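Local coordinates for amidohydrolase 3 domain-containing protein (Pyrococcus horikoshii, PDB 3IGH) that is of uncharacterised function but probably acts as a metal-dependent hydrolase on carbon-nitrogen bonds other than peptide bonds, at residues Gly100-Gly105 and Asp143-Leu148; Pro128-Arg133 and Ala139-Lys144. All coordinates share one frame; numbering follows the deposited sequence.

Contact 1: residues Gly100-Gly105 and Asp143-Leu148; sequences GRIIFG and DKMLEL. With SO4 (sulfate ion), chain M.
The backbones come nearest at Ile102 and Met145, whose CA atoms are 7.9 Å apart, where the lead-in to strand 103-108 passes the first turn of helix 143-149. This is helix-on-sheet packing in a small alpha/beta lobe; the centre of the contact lies about 27 Å from the centre of the chain. The lobe is built from the chain between strands 58-68 and 202-210 of the TIM-barrel-type amidohydrolase fold.

Met145 carries the helix side of the contact. Its CG stands anti to the backbone N (chi1 -172°), and a bend at chi2 brings the sulfur against the CG2 branch of Ile102, the two side chains meeting at about a right angle. The touching atoms are Ile102 CG2 and Met145 SD, 3.6 Å apart. Ile102 CG2 has a second neighbour, for it also lies over one face of the Phe104 ring, 3.6 Å above the plane and displaced toward the rim. Met145 CE reaches the same ring more loosely, at 4.3 Å from Phe104 CE1. No hydrogen bond spans the segments, and the joint is small and apolar. Ile176 of helix 166-180 touches both Phe104 and Met145, while Val180 touches Ile102.

At the exposed start of 100-105, Gly100 adopts backbone angles at which a side chain would run into the preceding carbonyl oxygen. Gly100 N donates a nearly straight bond of 3.2 Å to O2 of a sulfate ion, probably from the crystallisation liquor, and a weak, more bent one to O3.

Contact 2: residues Pro128-Arg133 and Ala139-Lys144; sequences PVFIYR and AVANDK
The ring of Phe130 overlaps the methyl group of Ala139 on the next strand, with Phe130 CZ 3.5 Å from Ala139 CB. With CG set anti to its own backbone N (chi1 -174°), the ring also passes Ala141, whose CB is 4.1 Å from Phe130 CD1. Along its own strand it turns an edge to Tyr132, and Phe130 CE2 sits 3.5 Å above the plane of the Tyr132 ring, toward its rim. Leu169 of helix 166-180 packs on Phe130 and Ala139 on this side of the sheet. On the other face Ile131 and Val140 lie side by side, pointing the same way, with Ile131 CG1 4.2 Å from Val140 CB.

Strands 129-133 and 138-141 form a beta hairpin; the axes of segments 129-133 and 139-141 approach to 4.7 Å and run antiparallel at 163°. Ile131 and Val140 are a hydrogen-bonded pair: Ile131 N donates to Val140 O at 2.8 Å, and Val140 N to Ile131 O at 3.0 Å. The pairs Phe130-Ala141 and Tyr132-Ala139 beside it are non-hydrogen-bonded.

Past the strand, Asn142 takes the N-cap position of helix 143-149. Asn142 OD1 accepts Val129 N at 3.1 Å, the donor well above the carbonyl plane, and also Met145 N, while Asn142 N donates back to Val129 O and ND2 donates to Lys127 O and Leu122 O. Replaced by alanine, Asn142 would lose its carboxamide, which would probably leave Val129 N and Met145 N without this acceptor and the helix start uncapped. Beyond it, Lys144 lays its CB against Pro128 CA and sends NZ to a salt bridge with Asp126.

How the contacts relate
From the N terminus, the chain runs through 100-105 into strand 103-108, later forms strand 129-133, turns back as strand 138-141 and enters helix 143-149. Contact 2 closes the short hairpin, with five residues between its segments. Contact 1 closes a longer loop of 37 residues that spans both hairpin strands; contact 2 falls inside this loop apart from its last two residues, Asp143 and Lys144, which both contacts use. Strand 129-133 lies between the parallel strand 103-108 and its antiparallel hairpin partner, and the segments also meet directly, with Ile103 N 2.8 Å from Pro128 O. Together they tie three adjacent strands to the helix that follows the last of them.

Contact 1: residues Gly100-Gly105 and Asp143-Leu148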
# COMPACT_ATOMS: atom_id res chain seq x y z
N GLY A 100 0.94 10.71 -31.89
CA GLY A 100 1.63 9.73 -31.06
C GLY A 100 2.59 8.82 -31.79
O GLY A 100 2.66 8.83 -33.02
N ARG A 101 3.32 8.04 -31.00
CA ARG A 101 4.33 7.11 -31.50
C ARG A 101 3.72 6.04 -32.40
O ARG A 101 4.21 5.79 -33.51
CB ARG A 101 5.02 6.46 -30.30
CG ARG A 101 6.38 5.86 -30.55
CD ARG A 101 7.06 5.54 -29.22
NE ARG A 101 6.49 4.37 -28.55
CZ ARG A 101 5.63 4.40 -27.53
NH1 ARG A 101 5.20 5.56 -27.03
NH2 ARG A 101 5.19 3.26 -27.02
N ILE A 102 2.64 5.43 -31.93
CA ILE A 102 1.94 4.39 -32.67
C ILE A 102 0.53 4.90 -32.89
O ILE A 102 -0.09 5.43 -31.96
CB ILE A 102 1.89 3.07 -31.88
CG1 ILE A 102 3.30 2.56 -31.61
CG2 ILE A 102 1.12 1.99 -32.64
CD1 ILE A 102 3.41 1.93 -30.28
N ILE A 103 0.03 4.75 -34.11
CA ILE A 103 -1.32 5.19 -34.44
C ILE A 103 -2.28 4.02 -34.31
O ILE A 103 -2.24 3.07 -35.10
CB ILE A 103 -1.40 5.82 -35.86
CG1 ILE A 103 -0.34 6.93 -36.03
CG2 ILE A 103 -2.81 6.35 -36.13
CD1 ILE A 103 -0.42 8.08 -35.01
N PHE A 104 -3.12 4.08 -33.27
CA PHE A 104 -4.14 3.07 -33.03
C PHE A 104 -5.48 3.62 -33.54
O PHE A 104 -5.80 4.78 -33.32
CB PHE A 104 -4.25 2.74 -31.54
CG PHE A 104 -3.09 1.95 -31.00
CD1 PHE A 104 -2.96 0.59 -31.27
CD2 PHE A 104 -2.14 2.56 -30.18
CE1 PHE A 104 -1.89 -0.15 -30.75
CE2 PHE A 104 -1.06 1.83 -29.66
CZ PHE A 104 -0.94 0.47 -29.95
N GLY A 105 -6.23 2.77 -34.22
CA GLY A 105 -7.54 3.14 -34.73
C GLY A 105 -8.56 2.06 -34.46
O GLY A 105 -8.21 0.93 -34.14
N ASP A 143 3.58 -2.36 -42.18
CA ASP A 143 4.91 -2.98 -42.02
C ASP A 143 5.57 -2.69 -40.68
O ASP A 143 6.02 -3.61 -39.99
CB ASP A 143 5.85 -2.52 -43.15
CG ASP A 143 5.55 -3.17 -44.49
OD1 ASP A 143 5.91 -2.58 -45.53
OD2 ASP A 143 4.96 -4.27 -44.51
N LYS A 144 5.60 -1.41 -40.31
CA LYS A 144 6.26 -0.95 -39.09
C LYS A 144 5.66 -1.56 -37.82
O LYS A 144 6.38 -1.92 -36.89
CB LYS A 144 6.20 0.57 -39.00
CG LYS A 144 7.14 1.30 -39.95
CD LYS A 144 7.14 2.79 -39.67
CE LYS A 144 8.25 3.51 -40.43
NZ LYS A 144 8.00 3.56 -41.90
N MET A 145 4.34 -1.69 -37.81
CA MET A 145 3.64 -2.26 -36.67
C MET A 145 3.88 -3.76 -36.63
O MET A 145 4.07 -4.33 -35.55
CB MET A 145 2.14 -1.96 -36.76
CG MET A 145 1.36 -2.35 -35.51
SD MET A 145 1.71 -1.28 -34.11
CE MET A 145 1.20 -2.39 -32.80
N LEU A 146 3.89 -4.40 -37.80
CA LEU A 146 4.13 -5.84 -37.88
C LEU A 146 5.55 -6.20 -37.44
O LEU A 146 5.78 -7.29 -36.89
CB LEU A 146 3.85 -6.37 -39.29
CG LEU A 146 2.37 -6.43 -39.73
CD1 LEU A 146 2.26 -6.93 -41.17
CD2 LEU A 146 1.55 -7.29 -38.79
N GLU A 147 6.50 -5.29 -37.69
CA GLU A 147 7.87 -5.44 -37.21
C GLU A 147 7.89 -5.46 -35.68
O GLU A 147 8.51 -6.35 -35.08
CB GLU A 147 8.75 -4.30 -37.74
CG GLU A 147 10.23 -4.40 -37.32
CD GLU A 147 10.91 -5.68 -37.83
OE1 GLU A 147 10.67 -6.07 -38.99
OE2 GLU A 147 11.69 -6.28 -37.06
N LEU A 148 7.20 -4.50 -35.07
CA LEU A 148 7.08 -4.42 -33.61
C LEU A 148 6.39 -5.64 -33.01
O LEU A 148 6.76 -6.11 -31.93
CB LEU A 148 6.33 -3.16 -33.19
CG LEU A 148 7.07 -1.83 -33.25
CD1 LEU A 148 6.09 -0.68 -33.03
CD2 LEU A 148 8.19 -1.77 -32.21
S SO4 M . 3.32 13.21 -32.80
O1 SO4 M . 4.31 14.01 -33.51
O2 SO4 M . 2.12 13.10 -33.62
O3 SO4 M . 3.86 11.88 -32.55
O4 SO4 M . 2.98 13.86 -31.54

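Contact 2: residues Pro128-Arg133 and Ala139-Lys144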
# COMPACT_ATOMS: atom_id res chain seq x y z
N PRO A 128 4.05 3.24 -37.07
CA PRO A 128 3.33 1.98 -36.88
C PRO A 128 1.84 2.26 -36.74
O PRO A 128 1.44 3.19 -36.03
CB PRO A 128 3.91 1.44 -35.56
CG PRO A 128 5.22 2.15 -35.39
CD PRO A 128 5.01 3.50 -35.98
N VAL A 129 1.04 1.50 -37.49
CA VAL A 129 -0.42 1.66 -37.54
C VAL A 129 -1.05 0.31 -37.23
O VAL A 129 -0.67 -0.70 -37.81
CB VAL A 129 -0.90 2.15 -38.94
CG1 VAL A 129 -2.43 2.09 -39.07
CG2 VAL A 129 -0.44 3.57 -39.19
N PHE A 130 -2.01 0.31 -36.31
CA PHE A 130 -2.76 -0.89 -35.96
C PHE A 130 -4.24 -0.48 -35.87
O PHE A 130 -4.60 0.36 -35.04
CB PHE A 130 -2.26 -1.43 -34.61
CG PHE A 130 -2.87 -2.75 -34.21
CD1 PHE A 130 -2.29 -3.94 -34.62
CD2 PHE A 130 -4.01 -2.79 -33.41
CE1 PHE A 130 -2.83 -5.16 -34.25
CE2 PHE A 130 -4.56 -4.02 -33.04
CZ PHE A 130 -3.97 -5.20 -33.45
N ILE A 131 -5.08 -1.04 -36.73
CA ILE A 131 -6.49 -0.59 -36.79
C ILE A 131 -7.50 -1.71 -36.60
O ILE A 131 -7.57 -2.66 -37.38
CB ILE A 131 -6.82 0.28 -38.05
CG1 ILE A 131 -6.51 -0.46 -39.36
CG2 ILE A 131 -6.08 1.61 -38.00
CD1 ILE A 131 -7.14 0.19 -40.60
N TYR A 132 -8.30 -1.58 -35.54
CA TYR A 132 -9.34 -2.55 -35.24
C TYR A 132 -10.54 -2.34 -36.15
O TYR A 132 -10.98 -1.21 -36.35
CB TYR A 132 -9.82 -2.37 -33.81
CG TYR A 132 -8.89 -2.91 -32.76
CD1 TYR A 132 -8.84 -4.28 -32.47
CD2 TYR A 132 -8.09 -2.04 -32.01
CE1 TYR A 132 -8.00 -4.77 -31.47
CE2 TYR A 132 -7.24 -2.53 -31.01
CZ TYR A 132 -7.21 -3.89 -30.75
OH TYR A 132 -6.37 -4.36 -29.77
N ARG A 133 -11.06 -3.44 -36.68
CA ARG A 133 -12.38 -3.45 -37.30
C ARG A 133 -13.43 -3.21 -36.23
O ARG A 133 -13.20 -3.51 -35.05
CB ARG A 133 -12.66 -4.81 -37.96
CG ARG A 133 -13.90 -4.82 -38.88
CD ARG A 133 -14.23 -6.21 -39.42
NE ARG A 133 -15.50 -6.16 -40.14
CZ ARG A 133 -16.69 -6.39 -39.59
NH1 ARG A 133 -16.81 -6.72 -38.31
NH2 ARG A 133 -17.78 -6.31 -40.34
N ALA A 139 -8.10 -7.04 -36.96
CA ALA A 139 -7.32 -5.83 -37.14
C ALA A 139 -6.42 -5.90 -38.36
O ALA A 139 -6.11 -6.99 -38.86
CB ALA A 139 -6.48 -5.55 -35.90
N VAL A 140 -6.01 -4.74 -38.85
CA VAL A 140 -5.03 -4.65 -39.93
C VAL A 140 -3.87 -3.78 -39.45
O VAL A 140 -4.07 -2.79 -38.73
CB VAL A 140 -5.62 -4.08 -41.25
CG1 VAL A 140 -4.64 -4.26 -42.42
CG2 VAL A 140 -6.93 -4.76 -41.61
N ALA A 141 -2.65 -4.16 -39.84
CA ALA A 141 -1.45 -3.44 -39.46
C ALA A 141 -0.52 -3.21 -40.66
O ALA A 141 -0.47 -4.04 -41.57
CB ALA A 141 -0.72 -4.21 -38.35
N ASN A 142 0.19 -2.08 -40.66
CA ASN A 142 1.24 -1.83 -41.65
C ASN A 142 2.58 -2.52 -41.30
O ASN A 142 2.68 -3.21 -40.27
CB ASN A 142 1.40 -0.32 -41.96
CG ASN A 142 2.01 0.50 -40.81
OD1 ASN A 142 2.45 -0.02 -39.77
ND2 ASN A 142 2.03 1.81 -41.02
N ASP A 143 3.58 -2.36 -42.18
CA ASP A 143 4.91 -2.98 -42.02
C ASP A 143 5.57 -2.69 -40.68
O ASP A 143 6.02 -3.61 -39.99
CB ASP A 143 5.85 -2.52 -43.15
CG ASP A 143 5.55 -3.17 -44.49
OD1 ASP A 143 5.91 -2.58 -45.53
OD2 ASP A 143 4.96 -4.27 -44.51
N LYS A 144 5.60 -1.41 -40.31
CA LYS A 144 6.26 -0.95 -39.09
C LYS A 144 5.66 -1.56 -37.82
O LYS A 144 6.38 -1.92 -36.89
CB LYS A 144 6.20 0.57 -39.00
CG LYS A 144 7.14 1.30 -39.95
CD LYS A 144 7.14 2.79 -39.67
CE LYS A 144 8.25 3.51 -40.43
NZ LYS A 144 8.00 3.56 -41.90